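PDB 1J77: HemO, which binds heme and probably degrades it oxidatively by opening the porphyrin ring. Local coordinates for residues Ser38-Asn41 / Tyr42-Leu46; Ala55-His58 / Ile59-Ala63; Lys151-Arg154 / Ala155-Glu158; Ala173-Gly176 / Ala177-Phe181. All blocks are in the same frame, centred on the assembly; numbering follows the deposited sequence. Where two conformers were deposited one is given.

Interaction 1 (Ser38-Asn41 / Tyr42-Leu46)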
# COMPACT_ATOMS: atom_id res chain seq x y z
N SER A 38 -0.80 15.29 14.59
CA SER A 38 -0.69 14.92 15.97
C SER A 38 -0.33 13.46 16.05
O SER A 38 -0.58 12.69 15.12
CB SER A 38 -2.01 15.11 16.71
OG SER A 38 -3.04 14.21 16.29
N LYS A 39 0.19 13.08 17.20
CA LYS A 39 0.46 11.65 17.49
C LYS A 39 -0.85 10.83 17.33
O LYS A 39 -0.85 9.68 16.80
CB LYS A 39 0.98 11.51 18.94
CG LYS A 39 1.62 10.15 19.25
CD LYS A 39 1.58 9.87 20.77
CE LYS A 39 2.88 9.28 21.27
NZ LYS A 39 2.81 8.75 22.70
N GLU A 40 -1.97 11.37 17.80
CA GLU A 40 -3.25 10.71 17.73
C GLU A 40 -3.64 10.41 16.27
O GLU A 40 -4.01 9.30 15.91
CB GLU A 40 -4.32 11.57 18.39
CG GLU A 40 -5.73 11.05 18.24
CD GLU A 40 -6.81 11.98 18.77
OE1 GLU A 40 -6.49 13.09 19.29
OE2 GLU A 40 -8.00 11.58 18.66
N ASN A 41 -3.54 11.40 15.41
CA ASN A 41 -3.81 11.16 14.00
C ASN A 41 -2.78 10.23 13.34
O ASN A 41 -3.15 9.47 12.42
CB ASN A 41 -3.98 12.48 13.25
CG ASN A 41 -5.40 12.96 13.25
OD1 ASN A 41 -6.19 12.65 14.14
ND2 ASN A 41 -5.75 13.68 12.19
N TYR A 42 -1.52 10.28 13.75
CA TYR A 42 -0.50 9.39 13.16
C TYR A 42 -0.84 7.96 13.52
O TYR A 42 -0.63 7.03 12.71
CB TYR A 42 0.94 9.72 13.60
CG TYR A 42 1.99 8.95 12.85
CD1 TYR A 42 2.22 9.16 11.50
CD2 TYR A 42 2.79 7.98 13.49
CE1 TYR A 42 3.20 8.47 10.81
CE2 TYR A 42 3.76 7.32 12.82
CZ TYR A 42 3.97 7.53 11.49
OH TYR A 42 4.89 6.80 10.81
N ILE A 43 -1.38 7.76 14.72
CA ILE A 43 -1.76 6.40 15.13
C ILE A 43 -2.92 5.92 14.26
O ILE A 43 -2.96 4.76 13.84
CB ILE A 43 -2.05 6.35 16.65
CG1 ILE A 43 -0.73 6.34 17.42
CG2 ILE A 43 -2.88 5.16 16.96
CD1 ILE A 43 -0.83 6.62 18.91
N LYS A 44 -3.83 6.81 13.93
CA LYS A 44 -4.92 6.46 13.01
C LYS A 44 -4.36 6.02 11.66
O LYS A 44 -4.85 5.04 11.05
CB LYS A 44 -5.84 7.65 12.82
CG LYS A 44 -6.08 8.45 14.14
CD LYS A 44 -7.11 9.56 13.91
CE LYS A 44 -7.57 10.22 15.17
NZ LYS A 44 -8.94 10.73 14.96
N PHE A 45 -3.34 6.70 11.21
CA PHE A 45 -2.69 6.38 9.97
C PHE A 45 -2.03 5.01 10.08
O PHE A 45 -2.11 4.20 9.17
CB PHE A 45 -1.67 7.45 9.61
CG PHE A 45 -0.94 7.18 8.37
CD1 PHE A 45 -1.63 7.20 7.18
CD2 PHE A 45 0.42 6.87 8.37
CE1 PHE A 45 -0.99 6.89 6.02
CE2 PHE A 45 1.06 6.58 7.18
CZ PHE A 45 0.35 6.64 6.01
N LEU A 46 -1.31 4.78 11.17
CA LEU A 46 -0.67 3.49 11.34
C LEU A 46 -1.70 2.36 11.38
O LEU A 46 -1.42 1.24 10.89
CB LEU A 46 0.16 3.50 12.64
CG LEU A 46 1.49 4.26 12.65
CD1 LEU A 46 2.19 4.06 13.99
CD2 LEU A 46 2.43 3.95 11.56

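Interaction 2 (Ala55-His58 / Ile59-Ala63)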
# COMPACT_ATOMS: atom_id res chain seq x y z
N ALA A 55 -3.90 -7.38 4.92
CA ALA A 55 -4.72 -7.86 3.84
C ALA A 55 -3.91 -8.42 2.67
O ALA A 55 -4.48 -9.15 1.84
CB ALA A 55 -5.64 -6.75 3.34
N VAL A 56 -2.66 -7.99 2.53
CA VAL A 56 -1.85 -8.50 1.44
C VAL A 56 -0.80 -9.48 1.88
O VAL A 56 -0.06 -10.01 1.05
CB VAL A 56 -1.21 -7.38 0.59
CG1 VAL A 56 -2.26 -6.52 -0.14
CG2 VAL A 56 -0.22 -6.55 1.41
N ASP A 57 -0.76 -9.80 3.16
CA ASP A 57 0.26 -10.65 3.75
C ASP A 57 0.35 -12.03 3.12
O ASP A 57 1.44 -12.49 2.88
CB ASP A 57 0.07 -10.75 5.27
CG ASP A 57 1.33 -11.16 5.94
OD1 ASP A 57 1.35 -12.21 6.64
OD2 ASP A 57 2.36 -10.48 5.74
N HIS A 58 -0.81 -12.62 2.87
CA HIS A 58 -0.87 -13.97 2.29
C HIS A 58 -0.45 -13.96 0.81
O HIS A 58 -0.07 -15.02 0.23
CB HIS A 58 -2.29 -14.52 2.45
CG HIS A 58 -3.31 -13.84 1.58
ND1 HIS A 58 -3.64 -12.50 1.75
CD2 HIS A 58 -4.00 -14.26 0.49
CE1 HIS A 58 -4.53 -12.16 0.82
NE2 HIS A 58 -4.75 -13.19 0.03
N ILE A 59 -0.53 -12.80 0.16
CA ILE A 59 -0.10 -12.69 -1.23
C ILE A 59 1.43 -12.63 -1.29
O ILE A 59 2.04 -13.25 -2.15
CB ILE A 59 -0.75 -11.46 -1.90
CG1 ILE A 59 -2.27 -11.54 -1.79
CG2 ILE A 59 -0.27 -11.34 -3.39
CD1 ILE A 59 -3.00 -10.33 -2.35
N TYR A 60 2.05 -11.91 -0.37
CA TYR A 60 3.52 -11.82 -0.30
C TYR A 60 4.13 -13.17 -0.02
O TYR A 60 5.23 -13.46 -0.47
CB TYR A 60 4.04 -10.78 0.71
CG TYR A 60 4.09 -9.34 0.14
CD1 TYR A 60 3.11 -8.40 0.45
CD2 TYR A 60 5.13 -8.93 -0.66
CE1 TYR A 60 3.15 -7.12 -0.07
CE2 TYR A 60 5.19 -7.67 -1.18
CZ TYR A 60 4.19 -6.75 -0.89
OH TYR A 60 4.28 -5.48 -1.43
N LYS A 61 3.35 -14.01 0.66
CA LYS A 61 3.83 -15.34 1.06
C LYS A 61 3.34 -16.43 0.14
O LYS A 61 3.56 -17.64 0.40
CB LYS A 61 3.36 -15.65 2.48
CG LYS A 61 4.00 -14.80 3.58
CD LYS A 61 3.28 -14.89 4.93
CE LYS A 61 4.06 -14.23 6.04
NZ LYS A 61 3.32 -14.13 7.34
N ASP A 62 2.62 -16.06 -0.90
CA ASP A 62 2.04 -17.06 -1.81
C ASP A 62 3.09 -17.99 -2.43
O ASP A 62 4.10 -17.55 -2.94
CB ASP A 62 1.22 -16.34 -2.88
CG ASP A 62 0.47 -17.30 -3.77
OD1 ASP A 62 0.96 -17.61 -4.88
OD2 ASP A 62 -0.62 -17.77 -3.42
N ALA A 63 2.90 -19.30 -2.32
CA ALA A 63 3.95 -20.18 -2.86
C ALA A 63 4.17 -20.00 -4.35
O ALA A 63 5.28 -19.89 -4.78
CB ALA A 63 3.65 -21.62 -2.56
O HOH W 1 -1.77 -16.74 -1.26

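Interaction 3 (Lys151-Arg154 / Ala155-Glu158)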
# COMPACT_ATOMS: atom_id res chain seq x y z
N LYS A 151 15.62 1.36 -7.45
CA LYS A 151 16.31 0.15 -7.86
C LYS A 151 15.41 -1.04 -7.61
O LYS A 151 15.24 -1.90 -8.48
CB LYS A 151 17.63 -0.03 -7.10
CG LYS A 151 18.79 0.74 -7.69
CD LYS A 151 19.08 0.37 -9.15
CE LYS A 151 20.39 1.00 -9.61
NZ LYS A 151 20.43 1.39 -11.05
N HIS A 152 14.82 -1.05 -6.42
CA HIS A 152 13.94 -2.13 -5.98
C HIS A 152 12.69 -2.24 -6.85
O HIS A 152 12.34 -3.33 -7.30
CB HIS A 152 13.62 -1.91 -4.51
CG HIS A 152 12.75 -2.96 -3.91
ND1 HIS A 152 12.98 -4.31 -4.08
CD2 HIS A 152 11.64 -2.85 -3.13
CE1 HIS A 152 12.03 -4.99 -3.45
NE2 HIS A 152 11.22 -4.13 -2.86
N TRP A 153 12.02 -1.12 -7.10
CA TRP A 153 10.81 -1.10 -7.90
C TRP A 153 11.04 -1.57 -9.34
O TRP A 153 10.26 -2.37 -9.86
CB TRP A 153 10.18 0.33 -7.87
CG TRP A 153 9.03 0.50 -8.75
CD1 TRP A 153 8.98 1.23 -9.87
CD2 TRP A 153 7.71 -0.04 -8.55
NE1 TRP A 153 7.74 1.15 -10.45
CE2 TRP A 153 6.93 0.37 -9.65
CE3 TRP A 153 7.14 -0.90 -7.60
CZ2 TRP A 153 5.62 -0.01 -9.80
CZ3 TRP A 153 5.84 -1.25 -7.75
CH2 TRP A 153 5.09 -0.84 -8.83
N ARG A 154 12.10 -1.08 -9.99
CA ARG A 154 12.41 -1.50 -11.36
C ARG A 154 12.61 -3.02 -11.42
O ARG A 154 12.13 -3.68 -12.33
CB ARG A 154 13.64 -0.71 -11.84
CG ARG A 154 13.36 0.79 -11.86
CD ARG A 154 14.46 1.67 -12.47
NE ARG A 154 14.65 2.86 -11.64
CZ ARG A 154 15.75 3.12 -10.94
NH1 ARG A 154 16.80 2.31 -11.02
NH2 ARG A 154 15.83 4.21 -10.18
N ALA A 155 13.27 -3.59 -10.42
CA ALA A 155 13.46 -5.05 -10.38
C ALA A 155 12.10 -5.72 -10.27
O ALA A 155 11.75 -6.62 -11.06
CB ALA A 155 14.32 -5.44 -9.20
N PHE A 156 11.30 -5.24 -9.32
CA PHE A 156 10.00 -5.79 -9.11
C PHE A 156 9.21 -5.72 -10.40
O PHE A 156 8.55 -6.68 -10.81
CB PHE A 156 9.27 -4.98 -8.02
CG PHE A 156 7.96 -5.58 -7.62
CD1 PHE A 156 7.93 -6.72 -6.83
CD2 PHE A 156 6.76 -5.02 -8.05
CE1 PHE A 156 6.74 -7.26 -6.48
CE2 PHE A 156 5.57 -5.58 -7.69
CZ PHE A 156 5.55 -6.70 -6.92
N VAL A 157 9.26 -4.55 -11.03
CA VAL A 157 8.59 -4.33 -12.29
C VAL A 157 8.98 -5.37 -13.35
O VAL A 157 8.14 -5.81 -14.13
CB VAL A 157 8.81 -2.89 -12.81
CG1 VAL A 157 8.30 -2.75 -14.22
CG2 VAL A 157 8.02 -1.92 -11.93
N GLU A 158 10.23 -5.78 -13.37
CA GLU A 158 10.65 -6.79 -14.34
C GLU A 158 9.90 -8.09 -14.11
O GLU A 158 9.31 -8.66 -15.03
CB GLU A 158 12.15 -7.01 -14.23
CG GLU A 158 12.99 -5.80 -14.61
CD GLU A 158 13.04 -5.54 -16.11
OE1 GLU A 158 12.10 -5.90 -16.84
OE2 GLU A 158 14.04 -4.95 -16.58

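Interaction 4 (Ala173-Gly176 / Ala177-Phe181). With HEM (protoporphyrin IX containing Fe), chain B.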
# COMPACT_ATOMS: atom_id res chain seq x y z
N ALA A 173 -6.18 -8.64 -13.18
CA ALA A 173 -5.17 -8.03 -12.28
C ALA A 173 -5.41 -6.52 -12.11
O ALA A 173 -5.31 -6.00 -11.01
CB ALA A 173 -3.79 -8.26 -12.78
N ILE A 174 -5.67 -5.82 -13.21
CA ILE A 174 -5.96 -4.39 -13.11
C ILE A 174 -7.23 -4.15 -12.28
O ILE A 174 -7.28 -3.22 -11.43
CB ILE A 174 -6.12 -3.79 -14.52
CG1 ILE A 174 -4.79 -3.78 -15.19
CG2 ILE A 174 -6.65 -2.38 -14.44
CD1 ILE A 174 -4.95 -3.69 -16.69
N GLN A 175 -8.26 -4.93 -12.49
CA GLN A 175 -9.43 -4.84 -11.63
C GLN A 175 -9.06 -5.07 -10.15
O GLN A 175 -9.59 -4.37 -9.31
CB GLN A 175 -10.55 -5.78 -12.07
CG GLN A 175 -11.80 -5.69 -11.23
CD GLN A 175 -12.47 -4.31 -11.28
OE1 GLN A 175 -12.32 -3.55 -12.28
NE2 GLN A 175 -13.23 -4.01 -10.25
N GLY A 176 -8.21 -6.06 -9.87
CA GLY A 176 -7.68 -6.29 -8.53
C GLY A 176 -7.06 -5.01 -7.95
O GLY A 176 -7.33 -4.68 -6.81
N ALA A 177 -6.19 -4.36 -8.70
CA ALA A 177 -5.54 -3.11 -8.28
C ALA A 177 -6.58 -2.01 -8.01
O ALA A 177 -6.52 -1.35 -6.96
CB ALA A 177 -4.50 -2.65 -9.34
N ARG A 178 -7.60 -1.91 -8.84
CA ARG A 178 -8.68 -0.93 -8.59
C ARG A 178 -9.34 -1.24 -7.22
O ARG A 178 -9.61 -0.34 -6.41
CB ARG A 178 -9.75 -0.94 -9.73
CG ARG A 178 -9.25 -0.38 -11.06
CD ARG A 178 -10.27 -0.36 -12.17
NE ARG A 178 -9.69 0.40 -13.27
CZ ARG A 178 -10.11 0.38 -14.51
NH1 ARG A 178 -11.15 -0.37 -14.85
NH2 ARG A 178 -9.49 1.13 -15.42
N GLU A 179 -9.61 -2.52 -6.98
CA GLU A 179 -10.24 -2.96 -5.75
C GLU A 179 -9.36 -2.78 -4.52
O GLU A 179 -9.89 -2.45 -3.45
CB GLU A 179 -10.76 -4.39 -5.87
CG GLU A 179 -11.90 -4.49 -6.88
CD GLU A 179 -12.37 -5.90 -7.17
OE1 GLU A 179 -12.14 -6.79 -6.33
OE2 GLU A 179 -13.04 -6.08 -8.20
N ALA A 180 -8.04 -2.92 -4.65
CA ALA A 180 -7.07 -2.69 -3.53
C ALA A 180 -7.09 -1.22 -3.14
O ALA A 180 -7.20 -0.91 -1.96
CB ALA A 180 -5.74 -3.09 -3.91
N PHE A 181 -7.06 -0.34 -4.14
CA PHE A 181 -7.16 1.09 -3.84
C PHE A 181 -8.48 1.43 -3.21
O PHE A 181 -8.53 2.24 -2.29
CB PHE A 181 -6.95 1.97 -5.08
CG PHE A 181 -5.50 2.15 -5.53
CD1 PHE A 181 -5.09 1.72 -6.81
CD2 PHE A 181 -4.55 2.78 -4.73
CE1 PHE A 181 -3.81 1.92 -7.24
CE2 PHE A 181 -3.28 3.00 -5.19
CZ PHE A 181 -2.89 2.53 -6.45
CHA HEM B . 3.60 5.67 -6.82
CHB HEM B . 2.87 9.46 -3.90
CHC HEM B . -0.10 6.74 -1.14
CHD HEM B . 0.27 3.10 -4.36
C1A HEM B . 3.73 6.89 -6.22
C2A HEM B . 4.71 7.95 -6.58
C3A HEM B . 4.48 8.97 -5.76
C4A HEM B . 3.37 8.64 -4.87
CMA HEM B . 5.25 10.31 -5.76
CAA HEM B . 5.84 7.91 -7.65
CBA HEM B . 7.14 7.50 -6.95
CGA HEM B . 8.27 7.30 -7.94
O1A HEM B . 7.98 7.10 -9.16
O2A HEM B . 9.46 7.35 -7.50
C1B HEM B . 2.01 9.07 -2.89
C2B HEM B . 1.60 9.89 -1.79
C3B HEM B . 0.74 9.16 -1.02
C4B HEM B . 0.66 7.82 -1.62
CMB HEM B . 2.12 11.35 -1.62
CAB HEM B . 0.07 9.55 0.29
CBB HEM B . -0.33 10.80 0.52
C1C HEM B . -0.20 5.52 -1.75
C2C HEM B . -0.92 4.36 -1.22
C3C HEM B . -0.86 3.39 -2.14
C4C HEM B . -0.03 3.82 -3.23
CMC HEM B . -1.70 4.38 0.10
CAC HEM B . -1.47 1.99 -2.09
CBC HEM B . -2.47 1.74 -1.25
C1D HEM B . 1.18 3.50 -5.29
C2D HEM B . 1.55 2.67 -6.41
C3D HEM B . 2.55 3.45 -7.19
C4D HEM B . 2.71 4.68 -6.45
CMD HEM B . 0.98 1.28 -6.72
CAD HEM B . 3.33 3.04 -8.45
CBD HEM B . 2.88 3.77 -9.68
CGD HEM B . 3.67 3.15 -10.80
O1D HEM B . 3.19 2.13 -11.35
O2D HEM B . 4.75 3.71 -11.19
NA HEM B . 2.96 7.36 -5.18
NB HEM B . 1.39 7.83 -2.78
NC HEM B . 0.32 5.13 -2.95
ND HEM B . 1.89 4.71 -5.32
FE HEM B . 1.57 6.29 -4.13
O HOH W 2 3.01 5.55 -3.05

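Interaction 1 (Ser38-Asn41 / Tyr42-Leu46)
The first turn of helix 39-60 opens here with a serine N-cap. Ser38 O takes the N-H of Tyr42 at 2.9 Å, the first of four i to i+4 backbone bonds across this contact. Lys39 O, Glu40 O and Asn41 O receive Ile43 N, Lys44 N and Phe45 N in the same way. The cap itself is made by the serine side chain. Its OG accepts from Asn41 N at 3.0 Å in a nearly straight bond (171°).

Heme oxygenases have an all-alpha fold, and this N-terminus lies toward one end of such a helical bundle. On its more exposed side the Lys44 chain runs out beside Glu40. Its CG is placed beside the backbone N (chi1 -39°), and the chain is extended from there. In the conformer given, CE lies alongside Glu40 CG at 3.7 Å. NZ makes a long, and so doubtful, salt bridge with Glu40 OE2 at 3.9 Å. Asn41 ND2 turns to Gln34 O, just before the helix.

Tyr42 and Phe45 lead inward. Tyr42 stacks on Tyr133 and bonds through OH to Gly138 O. The side chain of Phe45 packs on Leu124 and Tyr184 and is about 6 Å from the heme.

Interaction 2 (Ala55-His58 / Ile59-Ala63)
Asp57 and Lys61 meet in a salt bridge one turn apart. Lys61 NZ lies 2.8 Å from Asp57 OD1, on the syn side of the carboxylate and 18° out of its plane. The lysine chain is extended beyond CG, and its CG and CD pass close to Asp57 O on the way.

His58 and Ile59 lie side by side. Ile59 CG1 sits over one face of the imidazole in a CH-pi contact, 3.6 Å from the ring centroid. The ring is folded back over its own backbone, with CG between the backbone N and the carbonyl carbon (chi1 70°). That brings Ile59 N over the same ring. Val56 CG2 meets the edge of the Tyr60 ring, 3.7 Å from CE1.

This is the C-terminal end of helix 39-60. Val56 O accepts from both Tyr60 N and Ile59 N, whereas Lys61 N reaches Asp57 O only weakly. A water then links His58 O, at 2.8 Å, to Asp62 OD2, at 2.7 Å. Asp62 is the N-cap of helix 63-68, its OD1 bound to Leu65 N.

Further out, His58 NE2 donates to Glu102 O and the ring stacks on Tyr101. Tyr60 OH is hydrogen-bonded to Glu115 OE1.

Interaction 3 (Lys151-Arg154 / Ala155-Glu158)
Four i to i+4 bonds carry the backbone of helix 149-162 through this turn, the shortest running from Val157 N to Trp153 O at 2.7 Å and 165°.

The side-chain contact centres on Trp153. Val157 CG2 sits over one face of the indole, 3.6 Å from the centroid of the five-membered ring, in a CH-pi contact. The methyl is offset toward the rim, with NE1 and CE2 its nearest ring atoms, each at 3.4 Å. Two torsions bring them together. Trp153 CG lies opposite its backbone N (chi1 174°), which turns the indole outward and slightly forward, within reach of Val157. In Val157, CG2 lies beside the backbone N, turned back toward the preceding turn. The same methyl comes to 3.1 Å from Trp153 O, a tight fit beside the short backbone bond.

Phe156 meets the indole at its six-membered end. Trp153 CZ3 and Phe156 CD2 are 3.9 Å apart. The two planes are near parallel, 27° apart, but the rings are slid past each other and hardly overlap.

Phe156 is buried. It packs on Leu111 and Glu115 of helix 104-119 and on Leu72 and Met75. His152 stacks on His145, and its NE2 has a weak hydrogen bond with Glu115. Arg154 and Glu158 lie on the exposed side of the helix, where Glu158 CG passes Arg154 O.

Trp153 also touches the heme and lies near Tyr112. Trp153 is thus the residue this amphipathic turn gives to the heme pocket, with Val157 and Phe156 packed against its indole.

Interaction 4 (Ala173-Gly176 / Ala177-Phe181)
Glu179 OE2 is gripped by two groups, Gln175 NE2 one turn back and Lys106 NZ of helix 104-119. Gln175 NE2 donates at 2.9 Å and 164°, with OE2 almost in the amide plane. The carboxylate uses its anti lone pair, away from OE1. The amide and carboxylate planes are turned 68° apart. A bend at chi2 (62°) folds the glutamine chain so that its amide reaches the acid, and Gln175 CG also comes to 3.3 Å from OE2. The lysine charge would probably favour the ionised carboxylate.

Arg178 meets the OE1 end of the Gln175 amide. Its CD is 3.8 Å from Gln175 OE1, and the amide and guanidinium planes stand nearly perpendicular. Ile174 CG2 lies over one guanidinium face. The backbone keeps regular i to i+4 bonds, including Ala180 N to Gly176 O at 2.9 Å.

Phe181 turns to the heme, edge on. Its CE2 is 3.6 Å from the meso carbon CHD of the porphyrin. The iron carries a water at 1.9 Å and His23 as axial ligands.

Helix 167-192 packs against two others here. Ala173, Ile174 and Phe181 pack on helix 11-32, while Ala177, Ala180 and Phe181 meet helix 104-119.

Overall arrangement
Interactions 1 and 2 mark the two ends of helix 39-60, with centres 26 Å apart. Interaction 1 is remote from the other two as well, its centre 30 Å from that of interaction 3 and 26 Å from that of interaction 4, both across the centre of the chain. Interactions 2, 3 and 4 gather closer, and interaction 2 comes within about 6 Å of both 3 and 4 at the nearest atoms. Two of them reach the heme. Trp153 of interaction 3 and Phe181 of interaction 4 belong to its pocket, while the side chain of Val56 of interaction 2 stays about 8 Å away. Helix 104-119 packs against all three, and its Tyr112 is hydrogen-bonded to the heme.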